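Local coordinates for outer membrane protein (Bartonella henselae, PDB 2FI9) that is of unknown function and belongs to the uncharacterised DUF498/DUF598 family, at residues N111-A115 with E116-V120. Sequence-based numbering, arbitrary orientation.
Sequences NVLLA and EDRAV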
loop_
_atom_site.group_PDB
_atom_site.type_symbol
_atom_site.label_atom_id
_atom_site.label_comp_id
_atom_site.label_asym_id
_atom_site.label_seq_id
_atom_site.Cartn_x
_atom_site.Cartn_y
_atom_site.Cartn_z
ATOM N N ASN A 111 0.042 -7.105 -7.093
ATOM C CA ASN A 111 -0.177 -7.324 -8.520
ATOM C C ASN A 111 -1.024 -8.561 -8.763
ATOM O O ASN A 111 -1.965 -8.525 -9.560
ATOM C CB ASN A 111 1.156 -7.420 -9.270
ATOM C CG ASN A 111 1.843 -6.074 -9.412
ATOM O OD1 ASN A 111 1.258 -5.030 -9.125
ATOM N ND2 ASN A 111 3.082 -6.090 -9.883
ATOM N N VAL A 112 -0.699 -9.641 -8.046
ATOM C CA VAL A 112 -1.378 -10.916 -8.218
ATOM C C VAL A 112 -2.845 -10.791 -7.800
ATOM O O VAL A 112 -3.746 -11.149 -8.570
ATOM C CB VAL A 112 -0.653 -12.053 -7.440
ATOM C CG1 VAL A 112 -1.584 -13.244 -7.225
ATOM C CG2 VAL A 112 0.615 -12.487 -8.192
ATOM N N LEU A 113 -3.082 -10.246 -6.611
ATOM C CA LEU A 113 -4.440 -10.077 -6.106
ATOM C C LEU A 113 -5.264 -9.100 -6.943
ATOM O O LEU A 113 -6.474 -9.301 -7.142
ATOM C CB LEU A 113 -4.422 -9.630 -4.644
ATOM C CG LEU A 113 -3.856 -10.619 -3.623
ATOM C CD1 LEU A 113 -3.791 -9.935 -2.285
ATOM C CD2 LEU A 113 -4.729 -11.863 -3.541
ATOM N N LEU A 114 -4.612 -8.048 -7.432
ATOM C CA LEU A 114 -5.266 -7.107 -8.348
ATOM C C LEU A 114 -5.767 -7.806 -9.626
ATOM O O LEU A 114 -6.912 -7.608 -10.058
ATOM C CB LEU A 114 -4.325 -5.943 -8.693
ATOM C CG LEU A 114 -4.974 -4.855 -9.553
ATOM C CD1 LEU A 114 -6.117 -4.169 -8.792
ATOM C CD2 LEU A 114 -3.921 -3.860 -9.990
ATOM N N ALA A 115 -4.909 -8.645 -10.203
ATOM C CA ALA A 115 -5.238 -9.435 -11.389
ATOM C C ALA A 115 -6.403 -10.403 -11.150
ATOM O O ALA A 115 -7.127 -10.755 -12.084
ATOM C CB ALA A 115 -4.006 -10.199 -11.874
ATOM N N GLU A 116 -6.562 -10.839 -9.906
ATOM C CA GLU A 116 -7.664 -11.713 -9.510
ATOM C C GLU A 116 -8.947 -10.937 -9.170
ATOM O O GLU A 116 -9.918 -11.533 -8.703
ATOM C CB GLU A 116 -7.257 -12.539 -8.282
ATOM C CG GLU A 116 -6.337 -13.708 -8.548
ATOM C CD GLU A 116 -5.876 -14.397 -7.258
ATOM O OE1 GLU A 116 -6.456 -14.153 -6.155
ATOM O OE2 GLU A 116 -4.911 -15.188 -7.361
ATOM N N ASP A 117 -8.944 -9.621 -9.381
ATOM C CA ASP A 117 -10.090 -8.758 -9.059
ATOM C C ASP A 117 -10.500 -8.769 -7.588
ATOM O O ASP A 117 -11.677 -8.623 -7.266
ATOM C CB ASP A 117 -11.308 -9.099 -9.939
ATOM C CG ASP A 117 -11.015 -8.969 -11.424
ATOM O OD1 ASP A 117 -10.474 -7.921 -11.848
ATOM O OD2 ASP A 117 -11.324 -9.924 -12.171
ATOM N N ARG A 118 -9.530 -8.941 -6.694
ATOM C CA ARG A 118 -9.798 -8.884 -5.250
ATOM C C ARG A 118 -9.885 -7.416 -4.844
ATOM O O ARG A 118 -9.238 -6.563 -5.468
ATOM C CB ARG A 118 -8.686 -9.576 -4.455
ATOM C CG ARG A 118 -8.201 -10.933 -5.015
ATOM C CD ARG A 118 -9.295 -12.010 -5.085
ATOM N NE ARG A 118 -9.919 -12.201 -3.778
ATOM C CZ ARG A 118 -9.439 -12.978 -2.811
ATOM N NH1 ARG A 118 -10.078 -13.059 -1.652
ATOM N NH2 ARG A 118 -8.314 -13.664 -2.986
ATOM N N ALA A 119 -10.678 -7.121 -3.811
ATOM C CA ALA A 119 -10.747 -5.769 -3.248
ATOM C C ALA A 119 -9.473 -5.490 -2.425
ATOM O O ALA A 119 -9.511 -5.434 -1.197
ATOM C CB ALA A 119 -12.030 -5.591 -2.391
ATOM N N VAL A 120 -8.354 -5.314 -3.125
ATOM C CA VAL A 120 -7.037 -5.184 -2.501
ATOM C C VAL A 120 -6.518 -3.750 -2.579
ATOM O O VAL A 120 -6.747 -3.026 -3.582
ATOM C CB VAL A 120 -6.011 -6.174 -3.156
ATOM C CG1 VAL A 120 -5.762 -5.826 -4.600
ATOM C CG2 VAL A 120 -4.678 -6.261 -2.345
#
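The guanidinium of Arg118 meets Leu113 CD2 obliquely, while Glu116 OE1 lies at its edge, in plane, in a long salt bridge to Arg118 NH2 (3.7 Å). Arg118 CG, set anti to its own carbonyl carbon (chi1 -44°), rests 3.9 Å from Leu113 CD2; bends at chi2 and chi3 then turn the guanidinium toward Glu116, and the charged end stays at the surface. The extended chain of Glu116 runs alongside Val112, pointing the same way, its carboxylate spread between Val112 CG1 and Leu113 CD2. Deeper in, Val120 crosses Leu113 at about a right angle, Val120 CG2 against Leu113 CD1 at 3.8 Å; with Leu73 of strand 71-75 touching both, branched apolar residues suit this inner side.

The backbone closes the turn. Arg118 N reaches Leu113 O in a nearly straight bond (164°). Asp117 N bonds to Leu114 O at 2.9 Å from well above the carbonyl plane. Glu116 N bonds to Val112 O and more weakly to Leu113 O. As C-prime residue, Asp117 takes the left-handed conformation (phi 60°) that turns the chain out of the helix; aspartate tolerates it fairly well, and its carboxylate can face solvent. This is a Schellman motif, ending helix 103-115 and leading into strand 120-124 of the mixed sheet.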